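Local atomic coordinates of beta-xylanase (Caldicellulosiruptor kristjanssonii, PDB entry 7NWN), a protein that probably binds plant cell-wall polysaccharides through a family 9 carbohydrate-binding module, part of a multimodular xylanase-glucuronoyl esterase. Residues 24-29 with 201-206; 41-46 with 62-67. All coordinates share one frame; numbering follows the deposited sequence.

In the fold
The two contacts are neighbours, with centres about 8 Å apart, and they meet where the mixed sheet of this family 9 module comes up against the antiparallel sheet. Contact 1 pairs strand 22-25 with strand 198-202, joining the first and last strands of the chain in the mixed sheet. Contact 2 lies between them in sequence and packs the loop 41-46 against strand 58-66, an outermost strand of the four-stranded antiparallel sheet. Residues 65-67 meet contact 1 directly: W65 reaches strands 22-25 and 198-202, and D67 OD1 receives R205 NE at 2.7 Å in a salt bridge. The pairing of the first and last strands is thus tied to an edge strand of the antiparallel sheet.

Contact 1: 24-29 with 201-206; sequences YVSYGS and KLKGRS. With EDO (1,2-ethanediol), chain O.
V25 is held between K201 and K203 by a short run of parallel beta pairing. Its N donates to K201 O at 2.9 Å, and its O accepts K203 N at the same distance, almost straight at 179°. Close packing is found on the side of V25 and L202, whose side chains run alongside each other; V25 CB lies 3.9 Å from L202 CD2, and both residues also touch W65 of strand 58-66 of the antiparallel sheet. The other face is looser and largely turned to solvent. There the ring of Y24 lies beside the aliphatic part of K201, with CE1 3.9 Å from CD. K203 leaves its backbone with CG between N and the carbonyl carbon (chi1 69°), passes the V25 carbonyl, and bends at its last torsion to bring NZ within 3.1 Å of S26 OG, a hydrogen bond at the surface.

Further along, contact passes to Y27 and R205. The arginine CG sits over one face of the Y27 ring, 3.8 Å from its centroid, in a CH-pi contact. From there the chain continues extended, and the guanidinium plane stands 88° to the ring; NE makes a salt bridge with D67. W65 meets Y27 edge-to-face, gives its NE1 to K203 O and bonds to the S26 and G28 backbones. Backbone bonds and the buried V25 and L202 thus set the register, while the R205 charge, probably balanced by D67, can lie against the Y27 ring without stacking on it.

Contact 2: 41-46 with 62-67; sequences NNVEWN and KLMWDD. With EDO (1,2-ethanediol), chain K; EDO (1,2-ethanediol), chain J.
A cation-pi pair on an outermost strand, 58-66, of the four-stranded sheet joins K62 to W45 in the loop that passes alongside. The extended lysine chain crosses the indole so that CE lies over one face, 3.4 Å from the centroid of the five-membered ring, while NZ stays over the same ring at 4.1 Å, 17° from the normal. Nearer the backbone, K62 CG passes 3.5 Å from W45 CE3, so methylenes as well as charge cover the indole. W45 CG is anti to its own carbonyl carbon (chi1 -71°), and although CB sets out away from the strand, the ring swings back to meet the lysine.

Within the module the loop 41-46 leads from strand 22-25 towards strand 50-51, and K62 is its main foothold on the antiparallel sheet. The ammonium group donates to W40 O, its stronger partner, and more weakly to V43 O, and a water links it to N41 OD1; these carbonyls would help to offset its charge. V43 points towards the strand with its two branches divided: CG2 rests 3.7 Å from K62 CD, and CG1 meets the methyl of M64, where the methionine chain bends at its last torsion (chi3 -64°). Nearer N46, a second water accepts from L63 N at 3.1 Å and donates to E44 O at 2.7 Å, with a weak bond from N46 ND2.

Contact 1: 24-29 with 201-206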
loop_
_atom_site.group_PDB
_atom_site.type_symbol
_atom_site.label_atom_id
_atom_site.label_comp_id
_atom_site.label_asym_id
_atom_site.label_seq_id
_atom_site.Cartn_x
_atom_site.Cartn_y
_atom_site.Cartn_z
ATOM N N TYR A 24 10.392 -0.797 8.855
ATOM C CA TYR A 24 11.527 -1.515 8.277
ATOM C C TYR A 24 10.920 -2.615 7.396
ATOM O O TYR A 24 10.046 -3.318 7.847
ATOM C CB TYR A 24 12.442 -2.053 9.405
ATOM C CG TYR A 24 13.143 -0.937 10.140
ATOM C CD1 TYR A 24 14.326 -0.395 9.646
ATOM C CD2 TYR A 24 12.559 -0.332 11.259
ATOM C CE1 TYR A 24 14.949 0.678 10.279
ATOM C CE2 TYR A 24 13.173 0.735 11.914
ATOM C CZ TYR A 24 14.371 1.234 11.416
ATOM O OH TYR A 24 14.978 2.289 12.019
ATOM N N VAL A 25 11.287 -2.644 6.122
ATOM C CA VAL A 25 10.736 -3.572 5.144
ATOM C C VAL A 25 11.793 -4.615 4.779
ATOM O O VAL A 25 12.877 -4.286 4.262
ATOM C CB VAL A 25 10.341 -2.786 3.889
ATOM C CG1 VAL A 25 9.634 -3.675 2.839
ATOM C CG2 VAL A 25 9.528 -1.542 4.263
ATOM N N SER A 26 11.431 -5.879 4.996
ATOM C CA SER A 26 12.269 -7.002 4.587
ATOM C C SER A 26 12.203 -7.286 3.079
ATOM O O SER A 26 11.231 -6.964 2.392
ATOM C CB SER A 26 11.840 -8.203 5.338
ATOM O OG SER A 26 12.068 -7.951 6.702
ATOM N N TYR A 27 13.253 -7.981 2.612
ATOM C CA TYR A 27 13.526 -8.290 1.221
ATOM C C TYR A 27 12.808 -9.594 0.889
ATOM O O TYR A 27 12.870 -10.564 1.659
ATOM C CB TYR A 27 15.034 -8.458 0.992
ATOM C CG TYR A 27 15.361 -8.764 -0.442
ATOM C CD1 TYR A 27 15.398 -10.078 -0.909
ATOM C CD2 TYR A 27 15.626 -7.749 -1.329
ATOM C CE1 TYR A 27 15.680 -10.363 -2.239
ATOM C CE2 TYR A 27 15.884 -8.021 -2.661
ATOM C CZ TYR A 27 15.930 -9.322 -3.119
ATOM O OH TYR A 27 16.218 -9.521 -4.435
ATOM N N GLY A 28 12.131 -9.599 -0.264
ATOM C CA GLY A 28 11.396 -10.806 -0.665
ATOM C C GLY A 28 10.554 -10.530 -1.899
ATOM O O GLY A 28 10.303 -9.367 -2.223
ATOM N N SER A 29 10.194 -11.607 -2.607
ATOM C CA SER A 29 9.538 -11.525 -3.901
ATOM C C SER A 29 8.268 -12.371 -3.837
ATOM O O SER A 29 8.316 -13.571 -4.053
ATOM C CB SER A 29 10.446 -12.018 -5.007
ATOM O OG SER A 29 11.579 -11.178 -5.166
ATOM N N LYS A 201 12.152 1.976 5.460
ATOM C CA LYS A 201 13.568 1.732 5.212
ATOM C C LYS A 201 13.733 0.255 4.851
ATOM O O LYS A 201 13.240 -0.615 5.590
ATOM C CB LYS A 201 14.380 2.121 6.457
ATOM C CG LYS A 201 15.897 1.908 6.343
ATOM C CD LYS A 201 16.652 2.659 7.417
ATOM C CE LYS A 201 18.147 2.708 7.225
ATOM N NZ LYS A 201 18.745 2.526 8.563
ATOM N N LEU A 202 14.360 0.023 3.694
ATOM C CA LEU A 202 14.572 -1.300 3.103
ATOM C C LEU A 202 15.789 -1.942 3.761
ATOM O O LEU A 202 16.843 -1.293 3.856
ATOM C CB LEU A 202 14.822 -1.130 1.605
ATOM C CG LEU A 202 13.757 -0.315 0.878
ATOM C CD1 LEU A 202 13.884 -0.459 -0.628
ATOM C CD2 LEU A 202 12.381 -0.693 1.372
ATOM N N LYS A 203 15.606 -3.176 4.249
ATOM C CA LYS A 203 16.700 -3.989 4.786
ATOM C C LYS A 203 16.597 -5.458 4.307
ATOM O O LYS A 203 15.617 -5.872 3.656
ATOM C CB LYS A 203 16.580 -3.920 6.309
ATOM C CG LYS A 203 15.368 -4.645 6.898
ATOM C CD LYS A 203 15.431 -4.710 8.407
ATOM C CE LYS A 203 14.437 -5.623 9.086
ATOM N NZ LYS A 203 14.417 -6.953 8.442
ATOM N N GLY A 204 17.661 -6.235 4.589
ATOM C CA GLY A 204 17.636 -7.695 4.637
ATOM C C GLY A 204 18.065 -8.364 3.332
ATOM O O GLY A 204 17.874 -9.563 3.166
ATOM N N ARG A 205 18.552 -7.595 2.351
ATOM C CA ARG A 205 18.953 -8.258 1.125
ATOM C C ARG A 205 20.360 -8.819 1.333
ATOM O O ARG A 205 21.242 -8.072 1.735
ATOM C CB ARG A 205 19.045 -7.266 -0.032
ATOM C CG ARG A 205 19.239 -7.974 -1.359
ATOM C CD ARG A 205 19.523 -6.915 -2.378
ATOM N NE ARG A 205 19.511 -7.512 -3.682
ATOM C CZ ARG A 205 20.591 -7.994 -4.284
ATOM N NH1 ARG A 205 21.769 -7.931 -3.678
ATOM N NH2 ARG A 205 20.484 -8.531 -5.486
ATOM N N SER A 206 20.578 -10.102 1.026
ATOM C CA SER A 206 21.919 -10.667 1.101
ATOM C C SER A 206 22.848 -9.991 0.102
ATOM O O SER A 206 22.440 -9.646 -1.011
ATOM C CB SER A 206 21.927 -12.108 0.812
ATOM O OG SER A 206 23.251 -12.462 0.479
HETATM C C1 EDO O . 9.559 -16.271 -4.378
HETATM O O1 EDO O . 8.180 -16.039 -4.081
HETATM C C2 EDO O . 10.519 -16.044 -3.259
HETATM O O2 EDO O . 10.516 -17.075 -2.275
#

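Contact 2: 41-46 with 62-67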
loop_
_atom_site.group_PDB
_atom_site.type_symbol
_atom_site.label_atom_id
_atom_site.label_comp_id
_atom_site.label_asym_id
_atom_site.label_seq_id
_atom_site.Cartn_x
_atom_site.Cartn_y
_atom_site.Cartn_z
ATOM N N ASN A 41 4.084 -14.581 5.765
ATOM C CA ASN A 41 3.961 -14.946 7.185
ATOM C C ASN A 41 5.233 -14.652 7.992
ATOM O O ASN A 41 5.161 -14.593 9.211
ATOM C CB ASN A 41 3.439 -16.383 7.403
ATOM C CG ASN A 41 2.123 -16.597 6.680
ATOM O OD1 ASN A 41 1.254 -15.738 6.703
ATOM N ND2 ASN A 41 1.944 -17.726 6.026
ATOM N N ASN A 42 6.364 -14.388 7.338
ATOM C CA ASN A 42 7.621 -14.078 8.012
ATOM C C ASN A 42 7.803 -12.581 8.296
ATOM O O ASN A 42 8.854 -12.203 8.803
ATOM C CB ASN A 42 8.856 -14.583 7.242
ATOM C CG ASN A 42 9.746 -15.383 8.181
ATOM O OD1 ASN A 42 9.240 -16.289 8.831
ATOM N ND2 ASN A 42 11.016 -15.015 8.369
ATOM N N VAL A 43 6.843 -11.718 7.903
ATOM C CA VAL A 43 6.946 -10.288 8.190
ATOM C C VAL A 43 5.703 -9.884 8.986
ATOM O O VAL A 43 4.702 -10.608 9.028
ATOM C CB VAL A 43 7.140 -9.432 6.931
ATOM C CG1 VAL A 43 8.215 -9.986 6.003
ATOM C CG2 VAL A 43 5.854 -9.271 6.174
ATOM N N GLU A 44 5.781 -8.711 9.604
ATOM C CA GLU A 44 4.799 -8.277 10.590
ATOM C C GLU A 44 3.734 -7.392 9.923
ATOM O O GLU A 44 4.029 -6.612 8.995
ATOM C CB GLU A 44 5.603 -7.592 11.702
ATOM C CG GLU A 44 4.848 -6.548 12.494
ATOM C CD GLU A 44 5.731 -5.552 13.241
ATOM O OE1 GLU A 44 5.726 -4.334 12.861
ATOM O OE2 GLU A 44 6.424 -5.989 14.205
ATOM N N TRP A 45 2.515 -7.503 10.453
ATOM C CA TRP A 45 1.409 -6.595 10.127
ATOM C C TRP A 45 1.690 -5.178 10.644
ATOM O O TRP A 45 2.193 -4.987 11.733
ATOM C CB TRP A 45 0.089 -7.120 10.720
ATOM C CG TRP A 45 -0.490 -8.351 10.087
ATOM C CD1 TRP A 45 -0.673 -9.561 10.702
ATOM C CD2 TRP A 45 -1.080 -8.466 8.764
ATOM N NE1 TRP A 45 -1.272 -10.437 9.828
ATOM C CE2 TRP A 45 -1.539 -9.800 8.638
ATOM C CE3 TRP A 45 -1.239 -7.600 7.675
ATOM C CZ2 TRP A 45 -2.162 -10.264 7.479
ATOM C CZ3 TRP A 45 -1.827 -8.060 6.507
ATOM C CH2 TRP A 45 -2.292 -9.374 6.431
ATOM N N ASN A 46 1.390 -4.172 9.846
ATOM C CA ASN A 46 1.336 -2.789 10.282
ATOM C C ASN A 46 -0.138 -2.461 10.406
ATOM O O ASN A 46 -0.907 -2.916 9.564
ATOM C CB ASN A 46 1.979 -1.884 9.236
ATOM C CG ASN A 46 3.408 -2.322 8.956
ATOM O OD1 ASN A 46 4.294 -2.165 9.799
ATOM N ND2 ASN A 46 3.632 -2.918 7.798
ATOM N N LYS A 62 1.131 -5.462 5.132
ATOM C CA LYS A 62 2.522 -5.877 5.208
ATOM C C LYS A 62 3.227 -5.318 3.983
ATOM O O LYS A 62 2.574 -5.104 2.959
ATOM C CB LYS A 62 2.598 -7.398 5.204
ATOM C CG LYS A 62 2.075 -8.022 6.497
ATOM C CD LYS A 62 2.153 -9.546 6.529
ATOM C CE LYS A 62 1.805 -10.091 7.910
ATOM N NZ LYS A 62 2.031 -11.532 7.971
ATOM N N LEU A 63 4.543 -5.153 4.102
ATOM C CA LEU A 63 5.351 -4.583 3.047
ATOM C C LEU A 63 6.497 -5.538 2.813
ATOM O O LEU A 63 6.931 -6.202 3.762
ATOM C CB LEU A 63 5.912 -3.214 3.500
ATOM C CG LEU A 63 4.904 -2.067 3.615
ATOM C CD1 LEU A 63 5.609 -0.728 3.950
ATOM C CD2 LEU A 63 4.090 -1.928 2.335
ATOM N N MET A 64 7.012 -5.531 1.577
ATOM C CA MET A 64 8.175 -6.341 1.233
ATOM C C MET A 64 8.813 -5.645 0.036
ATOM O O MET A 64 8.115 -4.929 -0.682
ATOM C CB MET A 64 7.724 -7.767 0.883
ATOM C CG MET A 64 8.832 -8.824 0.907
ATOM S SD MET A 64 8.184 -10.529 0.856
ATOM C CE MET A 64 7.299 -10.613 2.388
ATOM N N TRP A 65 10.130 -5.796 -0.161
ATOM C CA TRP A 65 10.756 -5.226 -1.347
ATOM C C TRP A 65 11.676 -6.235 -2.020
ATOM O O TRP A 65 12.231 -7.105 -1.361
ATOM C CB TRP A 65 11.573 -3.977 -0.985
ATOM C CG TRP A 65 12.828 -4.254 -0.203
ATOM C CD1 TRP A 65 12.927 -4.551 1.129
ATOM C CD2 TRP A 65 14.173 -4.221 -0.710
ATOM N NE1 TRP A 65 14.244 -4.696 1.499
ATOM C CE2 TRP A 65 15.034 -4.475 0.390
ATOM C CE3 TRP A 65 14.734 -3.991 -1.977
ATOM C CZ2 TRP A 65 16.426 -4.532 0.237
ATOM C CZ3 TRP A 65 16.116 -3.981 -2.114
ATOM C CH2 TRP A 65 16.936 -4.303 -1.026
ATOM N N ASP A 66 11.841 -6.062 -3.325
ATOM C CA ASP A 66 12.879 -6.777 -4.035
ATOM C C ASP A 66 13.635 -5.780 -4.913
ATOM O O ASP A 66 13.300 -4.603 -4.942
ATOM C CB ASP A 66 12.351 -8.025 -4.761
ATOM C CG ASP A 66 11.473 -7.785 -5.978
ATOM O OD1 ASP A 66 11.588 -6.723 -6.625
ATOM O OD2 ASP A 66 10.740 -8.724 -6.341
ATOM N N ASP A 67 14.557 -6.293 -5.730
ATOM C CA ASP A 67 15.412 -5.438 -6.535
ATOM C C ASP A 67 14.602 -4.539 -7.454
ATOM O O ASP A 67 15.154 -3.527 -7.849
ATOM C CB ASP A 67 16.413 -6.231 -7.397
ATOM C CG ASP A 67 17.461 -6.931 -6.542
ATOM O OD1 ASP A 67 17.589 -6.604 -5.327
ATOM O OD2 ASP A 67 18.075 -7.846 -7.058
HETATM C C1 EDO K . 3.487 -1.086 13.030
HETATM O O1 EDO K . 4.014 -0.521 11.868
HETATM C C2 EDO K . 2.076 -0.671 13.207
HETATM O O2 EDO K . 1.346 -1.793 13.569
HETATM C C1 EDO J . 15.316 -2.205 -11.876
HETATM O O1 EDO J . 15.966 -2.155 -10.614
HETATM C C2 EDO J . 14.523 -0.989 -12.163
HETATM O O2 EDO J . 15.297 0.058 -12.732
HETATM O O HOH W 1 0.648 -13.244 6.344
HETATM O O HOH W 2 5.383 -5.288 7.082
#